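Local coordinates for inorganic pyrophosphatase (Neisseria gonorrhoeae, PDB 5TEA), which probably catalyses the magnesium-dependent hydrolysis of inorganic pyrophosphate to two phosphate ions, working as a homohexamer, at residues Ile40-Lys45 and Tyr65-Gln70; Phe105-Glu110 and Asn148-Leu153; Asp113-Val118 and Lys172-Ser177. One frame throughout, in Å; residues are numbered along the deposited sequence.

Contact 1: Ile40-Lys45 and Tyr65-Gln70; sequences IEWNRK and YGFIPQ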
loop_
_atom_site.group_PDB
_atom_site.type_symbol
_atom_site.label_atom_id
_atom_site.label_comp_id
_atom_site.label_asym_id
_atom_site.label_seq_id
_atom_site.Cartn_x
_atom_site.Cartn_y
_atom_site.Cartn_z
ATOM N N ILE B 40 -12.699 -9.902 -11.436
ATOM C CA ILE B 40 -13.745 -8.933 -11.706
ATOM C C ILE B 40 -14.019 -8.956 -13.200
ATOM O O ILE B 40 -13.089 -9.004 -14.011
ATOM C CB ILE B 40 -13.335 -7.533 -11.212
ATOM C CG1 ILE B 40 -13.132 -7.582 -9.696
ATOM C CG2 ILE B 40 -14.395 -6.484 -11.568
ATOM C CD1 ILE B 40 -12.420 -6.365 -9.138
ATOM N N GLU B 41 -15.293 -8.972 -13.555
ATOM C CA GLU B 41 -15.732 -9.043 -14.938
ATOM C C GLU B 41 -16.805 -7.995 -15.169
ATOM O O GLU B 41 -17.669 -7.783 -14.314
ATOM C CB GLU B 41 -16.285 -10.437 -15.238
ATOM C CG GLU B 41 -16.294 -10.826 -16.694
ATOM C CD GLU B 41 -16.871 -12.221 -16.897
ATOM O OE1 GLU B 41 -17.642 -12.684 -16.016
ATOM O OE2 GLU B 41 -16.541 -12.854 -17.927
ATOM N N TRP B 42 -16.747 -7.335 -16.318
ATOM C CA TRP B 42 -17.865 -6.506 -16.748
ATOM C C TRP B 42 -19.035 -7.403 -17.111
ATOM O O TRP B 42 -18.919 -8.270 -17.981
ATOM C CB TRP B 42 -17.452 -5.650 -17.945
ATOM C CG TRP B 42 -18.568 -4.922 -18.614
ATOM C CD1 TRP B 42 -19.126 -5.205 -19.834
ATOM C CD2 TRP B 42 -19.250 -3.766 -18.121
ATOM N NE1 TRP B 42 -20.116 -4.298 -20.122
ATOM C CE2 TRP B 42 -20.210 -3.402 -19.089
ATOM C CE3 TRP B 42 -19.147 -3.007 -16.953
ATOM C CZ2 TRP B 42 -21.061 -2.311 -18.923
ATOM C CZ3 TRP B 42 -19.991 -1.918 -16.791
ATOM C CH2 TRP B 42 -20.935 -1.583 -17.770
ATOM N N ASN B 43 -20.164 -7.195 -16.453
ATOM C CA ASN B 43 -21.343 -8.019 -16.685
ATOM C C ASN B 43 -22.195 -7.315 -17.735
ATOM O O ASN B 43 -22.857 -6.315 -17.447
ATOM C CB ASN B 43 -22.092 -8.246 -15.378
ATOM C CG ASN B 43 -23.232 -9.233 -15.526
ATOM O OD1 ASN B 43 -24.092 -9.083 -16.390
ATOM N ND2 ASN B 43 -23.240 -10.255 -14.674
ATOM N N ARG B 44 -22.175 -7.848 -18.963
ATOM C CA ARG B 44 -22.872 -7.199 -20.071
ATOM C C ARG B 44 -24.374 -7.134 -19.823
ATOM O O ARG B 44 -25.026 -6.143 -20.174
ATOM C CB ARG B 44 -22.570 -7.932 -21.382
ATOM N N LYS B 45 -24.938 -8.175 -19.199
ATOM C CA LYS B 45 -26.374 -8.205 -18.931
ATOM C C LYS B 45 -26.797 -7.066 -18.009
ATOM O O LYS B 45 -27.855 -6.457 -18.208
ATOM C CB LYS B 45 -26.764 -9.552 -18.319
ATOM N N TYR B 65 -6.125 -6.269 -16.362
ATOM C CA TYR B 65 -6.925 -7.159 -17.190
ATOM C C TYR B 65 -8.184 -6.430 -17.630
ATOM O O TYR B 65 -8.918 -5.899 -16.793
ATOM C CB TYR B 65 -7.286 -8.425 -16.409
ATOM C CG TYR B 65 -7.766 -9.595 -17.236
ATOM C CD1 TYR B 65 -6.864 -10.525 -17.752
ATOM C CD2 TYR B 65 -9.123 -9.804 -17.458
ATOM C CE1 TYR B 65 -7.300 -11.607 -18.488
ATOM C CE2 TYR B 65 -9.566 -10.897 -18.191
ATOM C CZ TYR B 65 -8.646 -11.791 -18.699
ATOM O OH TYR B 65 -9.064 -12.884 -19.419
ATOM N N GLY B 66 -8.435 -6.390 -18.936
ATOM C CA GLY B 66 -9.625 -5.703 -19.409
ATOM C C GLY B 66 -10.247 -6.309 -20.650
ATOM O O GLY B 66 -9.960 -7.458 -20.990
ATOM N N PHE B 67 -11.080 -5.545 -21.360
ATOM C CA PHE B 67 -11.674 -6.065 -22.586
ATOM C C PHE B 67 -11.830 -4.948 -23.605
ATOM O O PHE B 67 -11.758 -3.763 -23.280
ATOM C CB PHE B 67 -13.033 -6.725 -22.330
ATOM C CG PHE B 67 -14.131 -5.761 -21.960
ATOM C CD1 PHE B 67 -14.289 -5.333 -20.641
ATOM C CD2 PHE B 67 -15.026 -5.306 -22.916
ATOM C CE1 PHE B 67 -15.312 -4.461 -20.291
ATOM C CE2 PHE B 67 -16.050 -4.421 -22.567
ATOM C CZ PHE B 67 -16.192 -4.005 -21.253
ATOM N N ILE B 68 -12.061 -5.349 -24.849
ATOM C CA ILE B 68 -12.326 -4.421 -25.945
ATOM C C ILE B 68 -13.835 -4.361 -26.157
ATOM O O ILE B 68 -14.453 -5.408 -26.423
ATOM C CB ILE B 68 -11.618 -4.855 -27.240
ATOM C CG1 ILE B 68 -10.105 -5.017 -27.027
ATOM C CG2 ILE B 68 -11.899 -3.847 -28.334
ATOM C CD1 ILE B 68 -9.385 -5.627 -28.251
ATOM N N PRO B 69 -14.460 -3.183 -26.091
ATOM C CA PRO B 69 -15.912 -3.110 -26.315
ATOM C C PRO B 69 -16.284 -3.559 -27.722
ATOM O O PRO B 69 -15.520 -3.387 -28.673
ATOM C CB PRO B 69 -16.244 -1.621 -26.110
ATOM C CG PRO B 69 -15.015 -0.980 -25.572
ATOM C CD PRO B 69 -13.844 -1.863 -25.868
ATOM N N GLN B 70 -17.478 -4.150 -27.835
ATOM C CA GLN B 70 -18.080 -4.520 -29.122
ATOM C C GLN B 70 -17.230 -5.540 -29.875
ATOM O O GLN B 70 -17.075 -5.467 -31.092
ATOM C CB GLN B 70 -18.352 -3.289 -29.989
ATOM C CG GLN B 70 -19.282 -2.291 -29.328
ATOM C CD GLN B 70 -19.716 -1.185 -30.266
ATOM O OE1 GLN B 70 -19.150 -1.005 -31.346
ATOM N NE2 GLN B 70 -20.733 -0.437 -29.860
#
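Trp42 and Phe67 make this contact between them, two buried aromatic side chains reaching toward each other from strands that do not pair. The closest approach lies not between the rings but at the root of the tryptophan, where Phe67 CE1 sits 3.4 Å from Trp42 CB. From there the far end of the phenyl ring runs along the five-membered side of the indole: Phe67 CZ comes to 3.5 Å from Trp42 CD1 and to 3.7 Å from Trp42 CG. The planes are nearly parallel, inclined by 19°, but the rings are slid apart, with the centroid of the five-membered ring 5.0 Å from that of Phe67, and they barely overlap. The phenyl thus lies as much against the tryptophan CB as beside its pyrrole part.

In Trp42 the CG stands opposite the backbone N (chi1 171°), which carries the indole off alongside the carbonyl carbon. Phe67 places its CG between its own N and carbonyl carbon (chi1 70°), and the ring stands up from the strand and meets the tryptophan through CE1 and CZ. The indole also meets Phe49 and Phe12, each edge-to-face, in a small aromatic cluster. Separately, Glu31 OE1 accepts a hydrogen bond from the Trp42 backbone N. The active site is close: Tyr65 is a predicted substrate-binding residue, and the side chain of Phe67 lies about 5 Å from that of Asp80 of the calcium site.

Strand 38-43 belongs to the two-stranded antiparallel sheet with 48-54, whereas strand 64-67 runs in the large mixed sheet between 25-32 and 80-83. The aromatic pair thus bridges the two sheets, with Asn13 of the short helix 12-15 touching both side chains.

Contact 2: Phe105-Glu110 and Asn148-Leu153; sequences FVDDGE and NHYKDL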
loop_
_atom_site.group_PDB
_atom_site.type_symbol
_atom_site.label_atom_id
_atom_site.label_comp_id
_atom_site.label_asym_id
_atom_site.label_seq_id
_atom_site.Cartn_x
_atom_site.Cartn_y
_atom_site.Cartn_z
ATOM N N PHE B 105 -4.006 -18.165 -26.849
ATOM C CA PHE B 105 -4.280 -18.863 -25.599
ATOM C C PHE B 105 -5.491 -19.759 -25.777
ATOM O O PHE B 105 -6.480 -19.376 -26.408
ATOM C CB PHE B 105 -4.508 -17.852 -24.475
ATOM C CG PHE B 105 -4.658 -18.458 -23.107
ATOM C CD1 PHE B 105 -3.616 -19.154 -22.517
ATOM C CD2 PHE B 105 -5.830 -18.279 -22.396
ATOM C CE1 PHE B 105 -3.763 -19.706 -21.237
ATOM C CE2 PHE B 105 -5.988 -18.806 -21.109
ATOM C CZ PHE B 105 -4.950 -19.518 -20.533
ATOM N N VAL B 106 -5.407 -20.951 -25.202
ATOM C CA VAL B 106 -6.498 -21.908 -25.218
ATOM C C VAL B 106 -6.886 -22.165 -23.775
ATOM O O VAL B 106 -6.022 -22.445 -22.934
ATOM C CB VAL B 106 -6.103 -23.207 -25.942
ATOM C CG1 VAL B 106 -7.216 -24.240 -25.824
ATOM C CG2 VAL B 106 -5.802 -22.897 -27.416
ATOM N N ASP B 107 -8.174 -22.037 -23.490
ATOM C CA ASP B 107 -8.718 -22.151 -22.137
ATOM C C ASP B 107 -9.922 -23.067 -22.243
ATOM O O ASP B 107 -10.897 -22.729 -22.925
ATOM C CB ASP B 107 -9.116 -20.769 -21.604
ATOM C CG ASP B 107 -9.504 -20.777 -20.132
ATOM O OD1 ASP B 107 -9.813 -21.843 -19.572
ATOM O OD2 ASP B 107 -9.510 -19.680 -19.531
ATOM N N ASP B 108 -9.836 -24.240 -21.613
ATOM C CA ASP B 108 -10.957 -25.181 -21.525
ATOM C C ASP B 108 -11.465 -25.607 -22.904
ATOM O O ASP B 108 -12.667 -25.789 -23.119
ATOM C CB ASP B 108 -12.094 -24.603 -20.673
ATOM C CG ASP B 108 -13.065 -25.671 -20.193
ATOM O OD1 ASP B 108 -12.621 -26.807 -19.872
ATOM O OD2 ASP B 108 -14.279 -25.377 -20.122
ATOM N N GLY B 109 -10.541 -25.845 -23.831
ATOM C CA GLY B 109 -10.933 -26.330 -25.143
ATOM C C GLY B 109 -11.410 -25.263 -26.113
ATOM O O GLY B 109 -11.893 -25.608 -27.200
ATOM N N GLU B 110 -11.326 -23.990 -25.746
ATOM C CA GLU B 110 -11.759 -22.893 -26.604
ATOM C C GLU B 110 -10.612 -21.919 -26.807
ATOM O O GLU B 110 -9.766 -21.742 -25.929
ATOM C CB GLU B 110 -12.960 -22.137 -25.999
ATOM C CG GLU B 110 -14.188 -23.013 -25.704
ATOM C CD GLU B 110 -15.117 -23.136 -26.891
ATOM O OE1 GLU B 110 -16.210 -23.716 -26.730
ATOM O OE2 GLU B 110 -14.755 -22.649 -27.984
ATOM N N ASN B 148 -0.530 -20.234 -17.917
ATOM C CA ASN B 148 -0.398 -21.684 -18.039
ATOM C C ASN B 148 -0.770 -22.417 -16.754
ATOM O O ASN B 148 -1.060 -23.619 -16.800
ATOM C CB ASN B 148 1.047 -22.059 -18.412
ATOM C CG ASN B 148 1.311 -21.939 -19.905
ATOM O OD1 ASN B 148 0.378 -21.954 -20.702
ATOM N ND2 ASN B 148 2.588 -21.863 -20.288
ATOM N N HIS B 149 -0.793 -21.722 -15.620
ATOM C CA HIS B 149 -0.925 -22.407 -14.340
ATOM C C HIS B 149 -2.008 -21.872 -13.405
ATOM O O HIS B 149 -2.183 -22.434 -12.313
ATOM C CB HIS B 149 0.424 -22.362 -13.614
ATOM C CG HIS B 149 1.486 -23.175 -14.283
ATOM N ND1 HIS B 149 1.566 -24.543 -14.140
ATOM C CD2 HIS B 149 2.488 -22.823 -15.123
ATOM C CE1 HIS B 149 2.588 -24.997 -14.847
ATOM N NE2 HIS B 149 3.163 -23.975 -15.455
ATOM N N TYR B 150 -2.744 -20.823 -13.781
ATOM C CA TYR B 150 -3.561 -20.151 -12.770
ATOM C C TYR B 150 -4.780 -20.956 -12.336
ATOM O O TYR B 150 -5.366 -20.641 -11.291
ATOM C CB TYR B 150 -3.993 -18.762 -13.255
ATOM C CG TYR B 150 -5.069 -18.757 -14.315
ATOM C CD1 TYR B 150 -4.788 -19.140 -15.622
ATOM C CD2 TYR B 150 -6.362 -18.346 -14.012
ATOM C CE1 TYR B 150 -5.775 -19.115 -16.599
ATOM C CE2 TYR B 150 -7.350 -18.318 -14.975
ATOM C CZ TYR B 150 -7.052 -18.701 -16.268
ATOM O OH TYR B 150 -8.036 -18.677 -17.229
ATOM N N LYS B 151 -5.149 -22.004 -13.062
ATOM C CA LYS B 151 -6.203 -22.901 -12.610
ATOM C C LYS B 151 -5.658 -24.205 -12.031
ATOM O O LYS B 151 -6.427 -25.149 -11.824
ATOM C CB LYS B 151 -7.172 -23.195 -13.759
ATOM C CG LYS B 151 -7.949 -21.968 -14.245
ATOM C CD LYS B 151 -8.888 -22.337 -15.381
ATOM C CE LYS B 151 -9.871 -21.222 -15.697
ATOM N NZ LYS B 151 -11.002 -21.182 -14.726
ATOM N N ASP B 152 -4.353 -24.280 -11.754
ATOM C CA ASP B 152 -3.766 -25.566 -11.383
ATOM C C ASP B 152 -4.338 -26.146 -10.102
ATOM O O ASP B 152 -4.240 -27.359 -9.898
ATOM C CB ASP B 152 -2.251 -25.458 -11.229
ATOM C CG ASP B 152 -1.535 -25.643 -12.534
ATOM O OD1 ASP B 152 -2.228 -25.652 -13.575
ATOM O OD2 ASP B 152 -0.293 -25.779 -12.523
ATOM N N LEU B 153 -4.907 -25.328 -9.215
ATOM C CA LEU B 153 -5.361 -25.907 -7.955
ATOM C C LEU B 153 -6.594 -26.786 -8.141
ATOM O O LEU B 153 -6.845 -27.658 -7.307
ATOM C CB LEU B 153 -5.625 -24.812 -6.919
ATOM C CG LEU B 153 -4.368 -24.039 -6.510
ATOM C CD1 LEU B 153 -4.651 -23.169 -5.302
ATOM C CD2 LEU B 153 -3.217 -24.984 -6.220
#
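The rim of the probable active site is where the end of strand 94-107 meets the loop leaving helix 137-149, and Tyr150, a predicted substrate-binding residue, is central to it. Its ring is approached at the edge by both Phe105 and Asp107. Phe105 CZ lies 4.0 Å from Tyr150 CE1, the two side chains crossing at a slant. Further out, Asp107 OD2 stands 2.9 Å from Tyr150 OH, near the plane of the ring, with the carboxylate plane turned 87° from it. Tyr150 chi1 of 74° sets CG between the backbone N and the carbonyl carbon, directing the hydroxyl across to the strand.

Lys151, the next residue, lays its CG over one face of the Tyr150 ring, toward the rim, and brings its CE within 3.9 Å of Asp107 OD1. The chain then bends at its last torsion, leaving Lys151 NZ 5.0 Å from Asp107 OD1, near but not in contact. A type I turn from His149 to Asp152, closed by the backbone bond Asp152 N to His149 O, is spanned also by a nearly straight bond from His149 ND1 to Asp152 OD2, 2.8 Å.

On the strand side, Asp107 opens a type I' turn to Glu110, a two-residue beta hairpin leading to Asp112 of the calcium site. Lys61, in cation-pi contact with Tyr150, and the nearby Arg53, a predicted substrate-binding residue, are consistent with the anion pocket of family I pyrophosphatases.

Contact 3: Asp113-Val118 and Lys172-Ser177; sequences DKIVCV and KVIKES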
loop_
_atom_site.group_PDB
_atom_site.type_symbol
_atom_site.label_atom_id
_atom_site.label_comp_id
_atom_site.label_asym_id
_atom_site.label_seq_id
_atom_site.Cartn_x
_atom_site.Cartn_y
_atom_site.Cartn_z
ATOM N N ASP B 113 -7.866 -15.850 -26.816
ATOM C CA ASP B 113 -6.708 -14.984 -27.012
ATOM C C ASP B 113 -6.839 -13.713 -26.187
ATOM O O ASP B 113 -7.943 -13.255 -25.882
ATOM C CB ASP B 113 -6.560 -14.594 -28.489
ATOM C CG ASP B 113 -6.315 -15.781 -29.395
ATOM O OD1 ASP B 113 -5.769 -16.797 -28.916
ATOM O OD2 ASP B 113 -6.654 -15.692 -30.607
ATOM N N LYS B 114 -5.692 -13.107 -25.873
ATOM C CA LYS B 114 -5.646 -11.882 -25.086
ATOM C C LYS B 114 -4.724 -10.882 -25.773
ATOM O O LYS B 114 -3.556 -11.183 -26.033
ATOM C CB LYS B 114 -5.197 -12.190 -23.650
ATOM C CG LYS B 114 -5.976 -13.393 -23.091
ATOM C CD LYS B 114 -6.061 -13.443 -21.595
ATOM C CE LYS B 114 -6.641 -14.789 -21.166
ATOM N NZ LYS B 114 -8.029 -14.977 -21.675
ATOM N N ILE B 115 -5.268 -9.724 -26.113
ATOM C CA ILE B 115 -4.504 -8.673 -26.791
ATOM C C ILE B 115 -3.612 -8.003 -25.761
ATOM O O ILE B 115 -4.067 -7.693 -24.655
ATOM C CB ILE B 115 -5.455 -7.653 -27.439
ATOM C CG1 ILE B 115 -6.535 -8.370 -28.262
ATOM C CG2 ILE B 115 -4.685 -6.660 -28.324
ATOM C CD1 ILE B 115 -5.931 -9.236 -29.388
ATOM N N VAL B 116 -2.334 -7.804 -26.099
ATOM C CA VAL B 116 -1.385 -7.148 -25.198
ATOM C C VAL B 116 -1.326 -5.672 -25.572
ATOM O O VAL B 116 -1.126 -5.325 -26.744
ATOM C CB VAL B 116 0.008 -7.793 -25.270
ATOM C CG1 VAL B 116 0.912 -7.185 -24.189
ATOM C CG2 VAL B 116 -0.082 -9.310 -25.128
ATOM N N CYS B 117 -1.536 -4.805 -24.584
ATOM C CA CYS B 117 -1.657 -3.375 -24.832
ATOM C C CYS B 117 -0.865 -2.601 -23.794
ATOM O O CYS B 117 -0.585 -3.098 -22.696
ATOM C CB CYS B 117 -3.120 -2.895 -24.760
ATOM S SG CYS B 117 -4.204 -3.500 -26.060
ATOM N N VAL B 118 -0.565 -1.352 -24.143
ATOM C CA VAL B 118 -0.105 -0.339 -23.192
ATOM C C VAL B 118 -0.950 0.910 -23.411
ATOM O O VAL B 118 -1.549 1.084 -24.485
ATOM C CB VAL B 118 1.400 -0.022 -23.374
ATOM C CG1 VAL B 118 2.250 -1.260 -23.022
ATOM C CG2 VAL B 118 1.680 0.438 -24.829
ATOM N N LYS B 172 -5.617 -8.810 -36.564
ATOM C CA LYS B 172 -6.484 -9.760 -37.243
ATOM C C LYS B 172 -7.452 -10.398 -36.258
ATOM O O LYS B 172 -8.644 -10.550 -36.554
ATOM C CB LYS B 172 -5.640 -10.814 -37.953
ATOM C CG LYS B 172 -6.457 -11.860 -38.693
ATOM C CD LYS B 172 -5.557 -12.869 -39.386
ATOM C CE LYS B 172 -4.710 -13.629 -38.374
ATOM N NZ LYS B 172 -5.542 -14.333 -37.348
ATOM N N VAL B 173 -6.957 -10.758 -35.073
ATOM C CA VAL B 173 -7.813 -11.313 -34.021
ATOM C C VAL B 173 -8.905 -10.321 -33.640
ATOM O O VAL B 173 -10.080 -10.682 -33.533
ATOM C CB VAL B 173 -6.963 -11.712 -32.806
ATOM C CG1 VAL B 173 -7.859 -12.092 -31.604
ATOM C CG2 VAL B 173 -6.012 -12.848 -33.179
ATOM N N ILE B 174 -8.534 -9.049 -33.447
ATOM C CA ILE B 174 -9.522 -8.024 -33.105
ATOM C C ILE B 174 -10.577 -7.911 -34.199
ATOM O O ILE B 174 -11.782 -7.904 -33.922
ATOM C CB ILE B 174 -8.835 -6.669 -32.836
ATOM C CG1 ILE B 174 -7.948 -6.756 -31.588
ATOM C CG2 ILE B 174 -9.876 -5.588 -32.642
ATOM C CD1 ILE B 174 -6.960 -5.557 -31.427
ATOM N N LYS B 175 -10.143 -7.828 -35.464
ATOM C CA LYS B 175 -11.100 -7.669 -36.556
ATOM C C LYS B 175 -12.036 -8.873 -36.670
ATOM O O LYS B 175 -13.223 -8.721 -36.992
ATOM C CB LYS B 175 -10.358 -7.426 -37.872
ATOM C CG LYS B 175 -9.699 -6.057 -37.935
ATOM C CD LYS B 175 -9.040 -5.825 -39.276
ATOM C CE LYS B 175 -9.239 -4.392 -39.711
ATOM N NZ LYS B 175 -8.634 -4.107 -41.046
ATOM N N GLU B 176 -11.524 -10.076 -36.418
ATOM C CA GLU B 176 -12.392 -11.251 -36.401
ATOM C C GLU B 176 -13.429 -11.155 -35.287
ATOM O O GLU B 176 -14.582 -11.576 -35.460
ATOM C CB GLU B 176 -11.553 -12.519 -36.243
ATOM C CG GLU B 176 -10.742 -12.882 -37.486
ATOM C CD GLU B 176 -9.683 -13.938 -37.212
ATOM O OE1 GLU B 176 -9.493 -14.309 -36.032
ATOM O OE2 GLU B 176 -9.033 -14.389 -38.177
ATOM N N SER B 177 -13.028 -10.627 -34.129
ATOM C CA SER B 177 -13.950 -10.506 -33.007
ATOM C C SER B 177 -14.958 -9.382 -33.211
ATOM O O SER B 177 -16.087 -9.471 -32.713
ATOM C CB SER B 177 -13.162 -10.298 -31.718
ATOM O OG SER B 177 -12.155 -11.283 -31.620
#
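Ile115 points from its strand at helix 167-183 and meets two consecutive residues of it in different ways. Against Val173 it slides past in the opposite direction, bringing Ile115 CD1 to 4.1 Å from Val173 CG1. Ile174 lies across it at a slant: its CG1 is 3.9 Å from Ile115 CD1, and its CD1 reaches Ile115 CG2. The Ile174 CB leaves the helix to one side, but CG1 is turned away from the carbonyl carbon (chi1 -65°), which carries CG1 and CD1 to Ile115.

This is the C-terminal helix laid on the mixed beta-sheet of the pyrophosphatase fold; Ile26 and Leu79 also pack on Ile174, and Ile68 on both isoleucines. One residue before Ile115, Lys114 faces the other way, its NZ salt-bridged to Asp112 and hydrogen-bonded to Asp80, both of the calcium site.

Asp113 approaches the helix with its carboxylate: OD2 rests 3.9 Å from both Val173 CG1 and Val173 CG2. That buried oxygen is paired with Lys104 in a salt bridge. On the helix, Val173 O accepts from Ser177 N and, 2.9 Å away and above the carbonyl plane, from Ser177 OG, the two donors arriving from opposite faces.

Going along the chain from the N terminus, contact 1 comes first and closes a short loop, bringing 65-70 of the large mixed sheet up to 40-45 of the two-stranded sheet. It is complete before the other two begin. Contacts 2 and 3, closing loops of 37 and 53 residues, then cross: 105-110 and 113-118 follow each other through a hairpin, and their partners follow in the same order, so the loop leaving helix 137-149 and helix 167-183 itself are both tied to this hairpin. Phe105 N probably hydrogen-bonds Asp113 OD1 between contacts 2 and 3. Contact 1 meets contact 3 through Ile68, whereas contacts 1 and 2 stay about 6 Å apart at their nearest atoms.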